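Ricin B-related lectin (Polyporus squamosus, PDB 5MUA) binds galactose through a beta-trefoil lectin domain and probably acts as a calcium-dependent, papain-like cysteine protease through a second domain. Local coordinates at residues E52-E56 / A57-T61; L149-T152 / G153-H157; E204-D207 / C208-A212; F264-P267 / Q268-T271; Q134-T137 / N138-S141. All coordinates share one frame; numbering follows the deposited sequence. Where two conformers were deposited one is given.

Contact 1: E52-E56 / A57-T61; sequences EPVGE and ADTYT
E52 and T61 pair a few residues from the turn of a beta hairpin that joins strand 49-53 to strand 59-64. Theirs is an antiparallel hydrogen-bonded pair: E52 N donates to T61 O at 3.0 Å, and T61 N answers by donating to E52 O over the same length. One step nearer the turn, P53 stands opposite Y60 in a non-hydrogen-bonded pair, where no bond to Y60 is called for, so proline's missing N-H costs this pairing nothing; its CB lies 4.0 Å from Y60 CE1. V54 N then reaches T59 O at 3.3 Å, and beside this bond the methyls V54 CG2 and T59 CG2 meet at 3.7 Å.

The chain reverses in a type II beta turn, E56 to T59, in which T59 N donates to E56 O at 3.0 Å. With its OG1 beside its own backbone N (chi1 -55°), T59 turns the hydroxyl back over the turn to donate to A57 O at 2.8 Å, from above that carbonyl's plane. A water donates both to T59 OG1 and to E56 OE2, while the main partner of the E56 carboxylate is K111, in a salt bridge. Another water lies 2.7 Å from both T61 OG1 and E52 OE1 and links them. The cross-strand main-chain groups named here thus bond directly, whereas the E52 and E56 carboxylates turn to water and, for E56, a lysine.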
loop_
_atom_site.group_PDB
_atom_site.type_symbol
_atom_site.label_atom_id
_atom_site.label_comp_id
_atom_site.label_asym_id
_atom_site.label_seq_id
_atom_site.Cartn_x
_atom_site.Cartn_y
_atom_site.Cartn_z
ATOM N N GLU B 52 -28.218 -4.099 -2.803
ATOM C CA GLU B 52 -27.788 -5.115 -3.754
ATOM C C GLU B 52 -28.974 -5.863 -4.384
ATOM O O GLU B 52 -29.806 -6.368 -3.698
ATOM C CB GLU B 52 -26.780 -6.094 -3.165
ATOM C CG GLU B 52 -25.494 -5.431 -2.702
ATOM C CD GLU B 52 -24.606 -6.314 -1.839
ATOM O OE1 GLU B 52 -25.009 -6.612 -0.702
ATOM O OE2 GLU B 52 -23.539 -6.758 -2.332
ATOM N N PRO B 53 -28.968 -5.970 -5.711
ATOM C CA PRO B 53 -30.069 -6.646 -6.404
ATOM C C PRO B 53 -30.092 -8.104 -6.063
ATOM O O PRO B 53 -29.010 -8.702 -5.928
ATOM C CB PRO B 53 -29.762 -6.397 -7.894
ATOM C CG PRO B 53 -28.287 -6.205 -7.960
ATOM C CD PRO B 53 -27.937 -5.492 -6.648
ATOM N N VAL B 54 -31.268 -8.695 -5.933
ATOM C CA VAL B 54 -31.366 -10.129 -5.704
ATOM C C VAL B 54 -31.989 -10.904 -6.892
ATOM O O VAL B 54 -32.431 -12.000 -6.715
ATOM C CB VAL B 54 -32.131 -10.510 -4.429
ATOM C CG1 VAL B 54 -31.361 -10.122 -3.174
ATOM C CG2 VAL B 54 -33.496 -9.903 -4.458
ATOM N N GLY B 55 -32.017 -10.336 -8.078
ATOM C CA GLY B 55 -32.483 -11.074 -9.284
ATOM C C GLY B 55 -34.006 -11.170 -9.382
ATOM O O GLY B 55 -34.515 -12.131 -9.946
ATOM N N GLU B 56 -34.730 -10.207 -8.831
ATOM C CA GLU B 56 -36.183 -10.071 -9.046
ATOM C C GLU B 56 -36.435 -8.611 -9.250
ATOM O O GLU B 56 -35.803 -7.775 -8.598
ATOM C CB GLU B 56 -36.987 -10.561 -7.840
ATOM C CG GLU B 56 -36.402 -11.810 -7.156
ATOM C CD GLU B 56 -37.120 -12.140 -5.849
ATOM O OE1 GLU B 56 -36.431 -12.559 -4.864
ATOM O OE2 GLU B 56 -38.374 -11.962 -5.849
ATOM N N ALA B 57 -37.358 -8.295 -10.127
ATOM C CA ALA B 57 -37.630 -6.938 -10.553
ATOM C C ALA B 57 -37.693 -5.959 -9.354
ATOM O O ALA B 57 -38.440 -6.166 -8.410
ATOM C CB ALA B 57 -38.949 -6.878 -11.327
ATOM N N ASP B 58 -36.871 -4.916 -9.394
ATOM C CA ASP B 58 -36.882 -3.881 -8.380
ATOM C C ASP B 58 -36.725 -4.352 -6.922
ATOM O O ASP B 58 -37.106 -3.643 -5.989
ATOM C CB ASP B 58 -38.136 -3.028 -8.554
ATOM C CG ASP B 58 -38.293 -2.540 -9.956
ATOM O OD1 ASP B 58 -37.452 -1.724 -10.389
ATOM O OD2 ASP B 58 -39.268 -2.958 -10.622
ATOM N N THR B 59 -36.091 -5.511 -6.711
ATOM C CA THR B 59 -35.993 -6.073 -5.390
ATOM C C THR B 59 -34.533 -6.153 -4.953
ATOM O O THR B 59 -33.670 -6.509 -5.755
ATOM C CB THR B 59 -36.646 -7.464 -5.373
ATOM O OG1 THR B 59 -37.997 -7.303 -5.872
ATOM C CG2 THR B 59 -36.693 -8.012 -3.993
ATOM N N TYR B 60 -34.278 -5.796 -3.687
ATOM C CA TYR B 60 -32.918 -5.564 -3.192
ATOM C C TYR B 60 -32.818 -5.965 -1.748
ATOM O O TYR B 60 -33.811 -5.861 -0.980
ATOM C CB TYR B 60 -32.569 -4.067 -3.256
ATOM C CG TYR B 60 -32.636 -3.494 -4.651
ATOM C CD1 TYR B 60 -31.527 -3.537 -5.515
ATOM C CD2 TYR B 60 -33.808 -2.875 -5.126
ATOM C CE1 TYR B 60 -31.605 -3.014 -6.835
ATOM C CE2 TYR B 60 -33.902 -2.372 -6.403
ATOM C CZ TYR B 60 -32.810 -2.435 -7.259
ATOM O OH TYR B 60 -32.943 -1.918 -8.519
ATOM N N THR B 61 -31.604 -6.387 -1.340
ATOM C CA THR B 61 -31.261 -6.341 0.080
ATOM C C THR B 61 -30.708 -4.942 0.333
ATOM O O THR B 61 -30.172 -4.304 -0.565
ATOM C CB THR B 61 -30.214 -7.376 0.448
ATOM O OG1 THR B 61 -29.118 -7.377 -0.491
ATOM C CG2 THR B 61 -30.821 -8.726 0.497
HETATM O O HOH W 1 -27.282 -5.552 0.267
HETATM O O HOH W 2 -39.809 -9.323 -5.209
#

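Contact 2: L149-T152 / G153-H157; sequences LSQT and GANVH
T152 and N155 grip each other twice, yet one of the two bonds is oddly aimed: T152 N meets N155 OD1 at 2.9 Å from well above the plane of the side-chain amide, at a C=O...N angle of 113°, rather than on a lone pair. The return bond, from N155 N to T152 OG1, is also 2.9 Å and fairly straight. Threonine suits the N-cap because its hydroxyl, held between backbone N and carbonyl carbon (chi1 71°), faces the first turn of helix 153-162. Asparagine three residues on offers a carbonyl oxygen that can double back to the N-H of the cap residue.

Behind the cap the helix proper starts with V156 N donating to T152 O at 3.0 Å. Apolar contact comes from Q151 CB, which touches V156 CG2 at 3.6 Å. The rest of Q151 bends back at chi2, laying its OE1 3.4 Å from N155 CB, while its NE2 donates to S150 O at 2.9 Å and so ties the buried amide down. Strand and helix segments run almost perpendicular, at 86°, so the chain turns sharply at T152. Reciprocal bonds of this kind between the N-cap residue and the third residue of the helix define a capping box, used here where strand 144-152 passes directly into helix 153-162.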
loop_
_atom_site.group_PDB
_atom_site.type_symbol
_atom_site.label_atom_id
_atom_site.label_comp_id
_atom_site.label_asym_id
_atom_site.label_seq_id
_atom_site.Cartn_x
_atom_site.Cartn_y
_atom_site.Cartn_z
ATOM N N LEU B 149 -23.707 7.331 -3.339
ATOM C CA LEU B 149 -22.377 7.650 -2.832
ATOM C C LEU B 149 -21.335 6.763 -3.472
ATOM O O LEU B 149 -20.154 6.820 -3.070
ATOM C CB LEU B 149 -22.386 7.447 -1.329
ATOM C CG LEU B 149 -23.499 8.224 -0.629
ATOM C CD1 LEU B 149 -23.479 7.893 0.824
ATOM C CD2 LEU B 149 -23.370 9.737 -0.775
ATOM N N SER B 150 -21.725 5.875 -4.375
ATOM C CA SER B 150 -20.836 4.900 -5.023
ATOM C C SER B 150 -20.682 5.166 -6.519
ATOM O O SER B 150 -21.477 5.893 -7.118
ATOM C CB SER B 150 -21.391 3.460 -4.878
ATOM O OG SER B 150 -22.730 3.407 -5.284
ATOM N N GLN B 151 -19.611 4.595 -7.090
ATOM C CA GLN B 151 -19.329 4.569 -8.492
ATOM C C GLN B 151 -18.878 3.179 -8.845
ATOM O O GLN B 151 -18.221 2.544 -8.048
ATOM C CB GLN B 151 -18.231 5.555 -8.846
ATOM C CG GLN B 151 -18.627 6.962 -8.658
ATOM C CD GLN B 151 -19.538 7.438 -9.784
ATOM O OE1 GLN B 151 -19.064 7.853 -10.842
ATOM N NE2 GLN B 151 -20.849 7.325 -9.585
ATOM N N THR B 152 -19.289 2.707 -10.005
ATOM C CA THR B 152 -18.721 1.476 -10.545
ATOM C C THR B 152 -17.302 1.667 -11.039
ATOM O O THR B 152 -16.814 2.789 -11.229
ATOM C CB THR B 152 -19.565 0.858 -11.668
ATOM O OG1 THR B 152 -19.472 1.667 -12.834
ATOM C CG2 THR B 152 -21.055 0.720 -11.225
ATOM N N GLY B 153 -16.603 0.544 -11.151
ATOM C CA GLY B 153 -15.273 0.565 -11.780
ATOM C C GLY B 153 -15.361 1.250 -13.120
ATOM O O GLY B 153 -14.556 2.143 -13.399
ATOM N N ALA B 154 -16.341 0.863 -13.958
ATOM C CA ALA B 154 -16.485 1.465 -15.305
ATOM C C ALA B 154 -16.750 2.954 -15.152
ATOM O O ALA B 154 -16.222 3.761 -15.904
ATOM C CB ALA B 154 -17.612 0.769 -16.145
ATOM N N ASN B 155 -17.613 3.341 -14.210
ATOM C CA ASN B 155 -17.856 4.789 -13.982
ATOM C C ASN B 155 -16.554 5.571 -13.706
ATOM O O ASN B 155 -16.334 6.643 -14.281
ATOM C CB ASN B 155 -18.708 5.103 -12.759
ATOM C CG ASN B 155 -20.149 4.682 -12.853
ATOM O OD1 ASN B 155 -20.739 4.488 -11.814
ATOM N ND2 ASN B 155 -20.727 4.583 -14.061
ATOM N N VAL B 156 -15.728 5.087 -12.764
ATOM C CA VAL B 156 -14.498 5.802 -12.386
ATOM C C VAL B 156 -13.519 5.801 -13.600
ATOM O O VAL B 156 -12.910 6.833 -13.903
ATOM C CB VAL B 156 -13.866 5.217 -11.084
ATOM C CG1 VAL B 156 -12.588 5.949 -10.793
ATOM C CG2 VAL B 156 -14.792 5.259 -9.884
ATOM N N HIS B 157 -13.391 4.694 -14.305
ATOM C CA HIS B 157 -12.522 4.636 -15.494
ATOM C C HIS B 157 -12.875 5.720 -16.524
ATOM O O HIS B 157 -11.980 6.477 -16.992
ATOM C CB HIS B 157 -12.506 3.230 -16.094
ATOM C CG HIS B 157 -11.732 3.109 -17.379
ATOM N ND1 HIS B 157 -10.361 3.264 -17.450
ATOM C CD2 HIS B 157 -12.143 2.831 -18.637
ATOM C CE1 HIS B 157 -9.957 3.058 -18.690
ATOM N NE2 HIS B 157 -11.020 2.801 -19.435
#

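Contact 3: E204-D207 / C208-A212; sequences EIFD and CDDFA. With CA (calcium ion), chain H; CA (calcium ion), chain I; E64 (N-[N-[1-hydroxycarboxyethyl-carbonyl]leucylamino-butyl]-guanidine), chain K.
D207 and D210 meet at the start of helix 208-226, the helix that carries the reactive cysteine as in papain-like proteases; here two calcium ions sit at its N-terminal end. Metal binding dominates. D207, with its carboxylate held between backbone N and carbonyl carbon (chi1 62°), splits its oxygens: OD1 lies 2.4 Å from the calcium ion of chain H and OD2 2.5 Å from that of chain I. D209 OD2 bridges both ions, and its OD1 makes it bidentate on the first. E204 O, D210 OD2 and a water also bind the chain H ion. D176 of the second subunit completes that site, and S175 of the same subunit contributes its O to the other. Carboxylate oxygens gathered this closely would be expected to repel; the calcium charge probably offsets this.

Hydrogen bonds come second. Although D207 occupies the N-cap, its side chain is spent on metal, and it is D210 OD2 that takes the D207 N-H at 3.1 Å, using its anti lone pair. F211 N donates to D207 O at 3.0 Å, opening the helix.

Aromatic packing comes third. The edge of F206 points at the face of F211 in a T-shaped pair, centroids 4.8 Å apart and planes at 69°, while D210 CB sits over a face of F206, 3.8 Å from its centroid, as a CH-pi contact.

Last is the inhibitor E64: its O4 binds the chain I ion, C208 N donates to its O1 at 2.9 Å, and C208 SG is covalently joined to its C2 at 1.9 Å.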
loop_
_atom_site.group_PDB
_atom_site.type_symbol
_atom_site.label_atom_id
_atom_site.label_comp_id
_atom_site.label_asym_id
_atom_site.label_seq_id
_atom_site.Cartn_x
_atom_site.Cartn_y
_atom_site.Cartn_z
ATOM N N GLU B 204 14.515 7.852 -2.220
ATOM C CA GLU B 204 14.373 6.367 -2.515
ATOM C C GLU B 204 13.750 5.528 -1.426
ATOM O O GLU B 204 12.781 4.770 -1.676
ATOM C CB GLU B 204 15.686 5.767 -2.990
ATOM C CG GLU B 204 16.124 6.193 -4.411
ATOM C CD GLU B 204 16.679 7.613 -4.489
ATOM O OE1 GLU B 204 17.383 8.038 -3.540
ATOM O OE2 GLU B 204 16.415 8.259 -5.531
ATOM N N ILE B 205 14.257 5.617 -0.199
ATOM C CA ILE B 205 13.899 4.726 0.859
ATOM C C ILE B 205 12.498 5.048 1.450
ATOM O O ILE B 205 11.798 4.171 1.882
ATOM C CB ILE B 205 15.027 4.740 1.903
ATOM C CG1 ILE B 205 14.915 3.582 2.873
ATOM C CG2 ILE B 205 15.124 6.091 2.659
ATOM C CD1 ILE B 205 14.911 2.171 2.271
ATOM N N PHE B 206 12.147 6.316 1.429
ATOM C CA PHE B 206 10.790 6.732 1.750
ATOM C C PHE B 206 10.468 8.079 1.119
ATOM O O PHE B 206 10.417 9.109 1.741
ATOM C CB PHE B 206 10.519 6.720 3.245
ATOM C CG PHE B 206 9.084 6.429 3.531
ATOM C CD1 PHE B 206 8.626 5.105 3.561
ATOM C CD2 PHE B 206 8.201 7.450 3.723
ATOM C CE1 PHE B 206 7.303 4.775 3.797
ATOM C CE2 PHE B 206 6.843 7.131 3.923
ATOM C CZ PHE B 206 6.403 5.818 3.970
ATOM N N ASP B 207 10.202 8.008 -0.179
ATOM C CA ASP B 207 9.984 9.117 -1.066
ATOM C C ASP B 207 8.550 9.059 -1.694
ATOM O O ASP B 207 7.687 8.338 -1.163
ATOM C CB ASP B 207 11.151 9.386 -1.985
ATOM C CG ASP B 207 11.471 8.224 -2.925
ATOM O OD1 ASP B 207 10.843 7.126 -2.743
ATOM O OD2 ASP B 207 12.225 8.478 -3.905
ATOM N N CYS B 208 8.266 9.863 -2.726
ATOM C CA CYS B 208 6.861 10.078 -3.090
ATOM C C CYS B 208 6.187 8.737 -3.395
ATOM O O CYS B 208 5.029 8.526 -2.994
ATOM C CB CYS B 208 6.724 10.955 -4.276
ATOM S SG CYS B 208 7.566 10.497 -5.813
ATOM N N ASP B 209 6.883 7.824 -4.063
ATOM C CA ASP B 209 6.278 6.562 -4.332
ATOM C C ASP B 209 5.813 5.861 -3.062
ATOM O O ASP B 209 4.759 5.207 -3.067
ATOM C CB ASP B 209 7.127 5.659 -5.227
ATOM C CG ASP B 209 8.500 5.287 -4.616
ATOM O OD1 ASP B 209 8.572 4.299 -3.855
ATOM O OD2 ASP B 209 9.455 6.061 -4.893
ATOM N N ASP B 210 6.571 5.965 -1.996
ATOM C CA ASP B 210 6.258 5.265 -0.763
ATOM C C ASP B 210 5.068 5.934 -0.049
ATOM O O ASP B 210 4.176 5.275 0.406
ATOM C CB ASP B 210 7.485 5.194 0.124
ATOM C CG ASP B 210 8.597 4.456 -0.561
ATOM O OD1 ASP B 210 8.426 3.229 -0.737
ATOM O OD2 ASP B 210 9.536 5.134 -1.022
ATOM N N PHE B 211 5.086 7.271 0.007
ATOM C CA PHE B 211 3.959 7.994 0.580
ATOM C C PHE B 211 2.686 7.616 -0.134
ATOM O O PHE B 211 1.695 7.337 0.566
ATOM C CB PHE B 211 4.157 9.497 0.503
ATOM C CG PHE B 211 5.123 10.033 1.538
ATOM C CD1 PHE B 211 4.682 10.386 2.806
ATOM C CD2 PHE B 211 6.489 10.123 1.256
ATOM C CE1 PHE B 211 5.556 10.823 3.768
ATOM C CE2 PHE B 211 7.379 10.591 2.208
ATOM C CZ PHE B 211 6.906 10.914 3.487
ATOM N N ALA B 212 2.684 7.605 -1.471
ATOM C CA ALA B 212 1.472 7.354 -2.214
ATOM C C ALA B 212 0.974 5.885 -2.092
ATOM O O ALA B 212 -0.213 5.580 -1.960
ATOM C CB ALA B 212 1.605 7.807 -3.661
HETATM CA CA CA H . 10.810 4.796 -3.053
HETATM CA CA CA I . 11.447 6.959 -5.703
HETATM C C1 E64 K . 9.187 12.569 -4.897
HETATM O O1 E64 K . 9.634 12.207 -3.812
HETATM O O2 E64 K . 8.721 13.732 -5.121
HETATM C C2 E64 K . 9.068 11.574 -5.979
HETATM C C3 E64 K . 10.352 10.745 -6.060
HETATM O O3 E64 K . 11.206 11.751 -6.580
HETATM C C4 E64 K . 10.253 9.611 -7.014
HETATM O O4 E64 K . 10.054 8.502 -6.639
HETATM N N1 E64 K . 10.287 9.881 -8.278
HETATM C C6 E64 K . 10.200 8.901 -9.351
HETATM C C7 E64 K . 8.920 8.772 -10.154
HETATM C C8 E64 K . 7.658 8.637 -9.313
HETATM C C9 E64 K . 7.582 7.238 -8.700
HETATM C C10 E64 K . 6.514 8.883 -10.202
HETATM C C11 E64 K . 11.455 8.708 -10.173
HETATM O O5 E64 K . 11.607 9.488 -11.100
HETATM N N2 E64 K . 12.328 7.766 -9.911
HETATM C C12 E64 K . 13.449 7.400 -10.799
HETATM C C13 E64 K . 13.290 5.957 -11.263
HETATM C C14 E64 K . 14.484 5.384 -12.068
HETATM C C15 E64 K . 14.015 4.904 -13.441
HETATM N N3 E64 K . 15.040 4.016 -14.001
HETATM C C16 E64 K . 14.926 3.296 -15.104
HETATM N N4 E64 K . 13.867 3.449 -15.923
HETATM N N5 E64 K . 15.883 2.346 -15.367
HETATM O O HOH W 3 13.326 8.158 -6.913
HETATM O O HOH W 4 10.495 2.489 -2.166
#

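Contact 4: F264-P267 / Q268-T271; sequences FFEP and QNGT
E266 is gripped on nearly every polar atom by the loop that follows it, and this is the tight part of the contact. Its N donates to T271 O at 2.9 Å almost in a straight line. Its O accepts twice, from G270 N at 2.9 Å and from N269 N at 3.2 Å, the latter from above the carbonyl plane. Its chain, bent at chi2 (53°), carries OE1 back to the main chain, where Q268 N donates to the anti lone pair at 3.0 Å. The buried F265 ring lies against the loop, CZ 3.6 Å from G270 CA; glycine suits the positive phi of 75° there.

On the solvent side, N269 and T271 are tied mainly to each other: N269 OD1 takes the T271 N-H in an Asx turn and the T271 hydroxyl at 2.6 Å, both from one face of its plane. Few of their side-chain atoms touch E266, among them T271 OG1, 3.7 Å from E266 CB. A water links E266 OE1 to Q268 NE2, which are too far apart to bond directly.

E266 OE2 is hydrogen-bonded to H248 NE2, the histidine whose ND1 bonds to E64. The grip on E266 probably helps to orient that histidine, with the glutamate in the place that asparagine holds in papain.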
loop_
_atom_site.group_PDB
_atom_site.type_symbol
_atom_site.label_atom_id
_atom_site.label_comp_id
_atom_site.label_asym_id
_atom_site.label_seq_id
_atom_site.Cartn_x
_atom_site.Cartn_y
_atom_site.Cartn_z
ATOM N N PHE B 264 -6.864 15.649 -6.618
ATOM C CA PHE B 264 -5.561 15.061 -6.310
ATOM C C PHE B 264 -5.223 15.342 -4.865
ATOM O O PHE B 264 -5.689 16.320 -4.210
ATOM C CB PHE B 264 -4.532 15.521 -7.328
ATOM C CG PHE B 264 -4.970 15.336 -8.713
ATOM C CD1 PHE B 264 -4.772 14.122 -9.368
ATOM C CD2 PHE B 264 -5.675 16.343 -9.374
ATOM C CE1 PHE B 264 -5.207 13.933 -10.667
ATOM C CE2 PHE B 264 -6.166 16.150 -10.670
ATOM C CZ PHE B 264 -5.929 14.953 -11.327
ATOM N N PHE B 265 -4.435 14.418 -4.312
ATOM C CA PHE B 265 -4.130 14.378 -2.927
ATOM C C PHE B 265 -2.624 14.105 -2.743
ATOM O O PHE B 265 -2.055 13.207 -3.385
ATOM C CB PHE B 265 -4.976 13.320 -2.221
ATOM C CG PHE B 265 -4.763 13.263 -0.710
ATOM C CD1 PHE B 265 -5.372 14.197 0.128
ATOM C CD2 PHE B 265 -3.962 12.293 -0.124
ATOM C CE1 PHE B 265 -5.219 14.135 1.504
ATOM C CE2 PHE B 265 -3.781 12.235 1.259
ATOM C CZ PHE B 265 -4.400 13.146 2.077
ATOM N N GLU B 266 -1.984 14.941 -1.934
ATOM C CA GLU B 266 -0.557 14.825 -1.653
ATOM C C GLU B 266 -0.356 14.080 -0.334
ATOM O O GLU B 266 -0.541 14.660 0.732
ATOM C CB GLU B 266 0.099 16.203 -1.616
ATOM C CG GLU B 266 1.540 16.189 -1.139
ATOM C CD GLU B 266 2.314 15.177 -1.967
ATOM O OE1 GLU B 266 2.689 14.177 -1.408
ATOM O OE2 GLU B 266 2.494 15.447 -3.149
ATOM N N PRO B 267 0.068 12.783 -0.361
ATOM C CA PRO B 267 0.116 12.034 0.879
ATOM C C PRO B 267 1.305 12.408 1.822
ATOM O O PRO B 267 1.313 11.964 2.948
ATOM C CB PRO B 267 0.281 10.563 0.393
ATOM C CG PRO B 267 0.970 10.706 -0.899
ATOM C CD PRO B 267 0.285 11.902 -1.524
ATOM N N GLN B 268 2.234 13.243 1.379
ATOM C CA GLN B 268 3.251 13.785 2.278
ATOM C C GLN B 268 2.714 14.831 3.217
ATOM O O GLN B 268 3.231 14.890 4.329
ATOM C CB GLN B 268 4.388 14.449 1.540
ATOM C CG GLN B 268 5.169 13.409 0.777
ATOM C CD GLN B 268 6.325 14.020 0.074
ATOM O OE1 GLN B 268 7.078 14.824 0.652
ATOM N NE2 GLN B 268 6.490 13.657 -1.151
ATOM N N ASN B 269 1.620 15.542 2.858
ATOM C CA ASN B 269 1.190 16.651 3.737
ATOM C C ASN B 269 -0.309 16.833 3.810
ATOM O O ASN B 269 -0.772 17.824 4.348
ATOM C CB ASN B 269 1.829 17.956 3.318
ATOM C CG ASN B 269 1.440 18.403 1.902
ATOM O OD1 ASN B 269 0.440 18.019 1.347
ATOM N ND2 ASN B 269 2.301 19.168 1.290
ATOM N N GLY B 270 -1.071 15.905 3.251
ATOM C CA GLY B 270 -2.524 15.907 3.453
ATOM C C GLY B 270 -3.310 16.978 2.674
ATOM O O GLY B 270 -4.450 17.233 3.032
ATOM N N THR B 271 -2.718 17.594 1.658
ATOM C CA THR B 271 -3.341 18.645 0.880
ATOM C C THR B 271 -3.944 18.126 -0.388
ATOM O O THR B 271 -3.573 17.059 -0.870
ATOM C CB THR B 271 -2.397 19.799 0.578
ATOM O OG1 THR B 271 -1.295 19.303 -0.180
ATOM C CG2 THR B 271 -1.873 20.505 1.879
HETATM O O HOH W 5 4.142 12.208 -2.573
#

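Contact 5: Q134-T137 / N138-S141; sequences QNIT and NNTS
In I136 the CG2 methyl swings away from the backbone N to lie beside the carbonyl carbon (chi1 -70° for the CG1 branch), and N138 and N139 both hold CG between backbone N and carbonyl carbon (chi1 72° and 71°). These settings bring two amide oxygens to one methyl: N138 OD1 and N139 OD1 each lie 3.4 Å from I136 CG2, the side chains approaching obliquely. The longer branch of I136 is extended beyond CG1 and runs on to S141, its CD1 3.7 Å from S141 OG. Contact between the two halves is therefore carried by van der Waals touching around one isoleucine, which also packs on T118 of strand 116-120. A branched apolar side chain suits this place because one branch can touch both asparagine oxygens while the other reaches S141.

The bend itself is stiffened from within segment 138-141. N139 OD1 accepts two protons from the same residue, from S141 N at 2.9 Å in a fairly straight bond, and from S141 OG at 2.7 Å. Serine's short side chain lets its hydroxyl turn back to N139 OD1, so the N139 amide is held in one rotation and keeps its oxygen against I136.

Q142, just after S141, bonds through its side chain to Q134 O and I136 N, closing the loop. The S141 N to N139 OD1 bond makes an Asx turn, to which the serine hydroxyl adds a second bond on the same oxygen; the turn leads into the glutamine of a QxW sequence, the signature of ricin-type beta-trefoil lectin domains.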
loop_
_atom_site.group_PDB
_atom_site.type_symbol
_atom_site.label_atom_id
_atom_site.label_comp_id
_atom_site.label_asym_id
_atom_site.label_seq_id
_atom_site.Cartn_x
_atom_site.Cartn_y
_atom_site.Cartn_z
ATOM N N GLN B 134 -48.715 -0.386 6.815
ATOM C CA GLN B 134 -49.479 -0.436 5.567
ATOM C C GLN B 134 -49.395 0.897 4.799
ATOM O O GLN B 134 -49.004 1.939 5.311
ATOM C CB GLN B 134 -50.946 -0.808 5.861
ATOM C CG GLN B 134 -51.676 0.246 6.643
ATOM C CD GLN B 134 -53.151 -0.142 6.912
ATOM O OE1 GLN B 134 -53.980 -0.104 6.023
ATOM N NE2 GLN B 134 -53.429 -0.526 8.123
ATOM N N ASN B 135 -49.771 0.850 3.551
ATOM C CA ASN B 135 -49.792 2.065 2.739
ATOM C C ASN B 135 -50.495 3.239 3.413
ATOM O O ASN B 135 -51.607 3.097 3.942
ATOM C CB ASN B 135 -50.400 1.790 1.354
ATOM C CG ASN B 135 -50.230 2.972 0.385
ATOM O OD1 ASN B 135 -49.211 3.639 0.364
ATOM N ND2 ASN B 135 -51.250 3.231 -0.398
ATOM N N ILE B 136 -49.813 4.364 3.439
ATOM C CA ILE B 136 -50.300 5.619 3.990
ATOM C C ILE B 136 -50.465 6.605 2.870
ATOM O O ILE B 136 -49.530 6.827 2.126
ATOM C CB ILE B 136 -49.347 6.171 5.030
ATOM C CG1 ILE B 136 -49.391 5.286 6.290
ATOM C CG2 ILE B 136 -49.720 7.651 5.421
ATOM C CD1 ILE B 136 -48.375 5.640 7.377
ATOM N N THR B 137 -51.635 7.236 2.789
ATOM C CA THR B 137 -51.931 8.218 1.719
ATOM C C THR B 137 -52.094 9.646 2.250
ATOM O O THR B 137 -52.110 10.576 1.457
ATOM C CB THR B 137 -53.179 7.833 0.911
ATOM O OG1 THR B 137 -54.262 7.640 1.816
ATOM C CG2 THR B 137 -52.939 6.488 0.130
ATOM N N ASN B 138 -52.226 9.821 3.560
ATOM C CA ASN B 138 -52.465 11.164 4.145
ATOM C C ASN B 138 -51.223 11.853 4.720
ATOM O O ASN B 138 -51.274 12.969 5.245
ATOM C CB ASN B 138 -53.620 11.098 5.126
ATOM C CG ASN B 138 -53.276 10.378 6.422
ATOM O OD1 ASN B 138 -52.229 9.715 6.548
ATOM N ND2 ASN B 138 -54.172 10.464 7.370
ATOM N N ASN B 139 -50.047 11.226 4.545
ATOM C CA ASN B 139 -48.805 11.917 4.776
ATOM C C ASN B 139 -47.675 11.285 3.965
ATOM O O ASN B 139 -47.899 10.269 3.282
ATOM C CB ASN B 139 -48.513 12.033 6.290
ATOM C CG ASN B 139 -48.126 10.689 6.951
ATOM O OD1 ASN B 139 -47.361 9.907 6.404
ATOM N ND2 ASN B 139 -48.614 10.474 8.148
ATOM N N THR B 140 -46.482 11.880 4.063
ATOM C CA THR B 140 -45.356 11.446 3.270
ATOM C C THR B 140 -44.336 10.626 4.070
ATOM O O THR B 140 -43.201 10.523 3.643
ATOM C CB THR B 140 -44.687 12.595 2.533
ATOM O OG1 THR B 140 -44.234 13.542 3.464
ATOM C CG2 THR B 140 -45.605 13.210 1.545
ATOM N N SER B 141 -44.750 10.071 5.199
ATOM C CA SER B 141 -43.850 9.377 6.108
ATOM C C SER B 141 -43.226 8.124 5.497
ATOM O O SER B 141 -42.241 7.613 6.042
ATOM C CB SER B 141 -44.574 9.029 7.429
ATOM O OG SER B 141 -45.606 8.036 7.197
#

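Contacts 3 and 4 form one site: their centres lie 13 Å apart, and F211 CG of the helix packs 3.5 Å from Q268 CG of the loop, with the Q268 side chain about 4 Å from the bound E64 (nearest atoms). Contact 2 is 28 Å from contact 3 centre to centre within the chain, yet G153 lies about 7 Å from a bound E64 by nearest atoms; since S175 and D176 of the second subunit serve the site at contact 3, this is probably the neighbouring subunit's pocket. Contacts 1 and 5 belong to the lectin half. The T61 side chain is about 11 Å from bound galactose (nearest atoms), and contact 5, 57 Å from contact 3 between centres, lies away from the sugar, calcium and inhibitor sites.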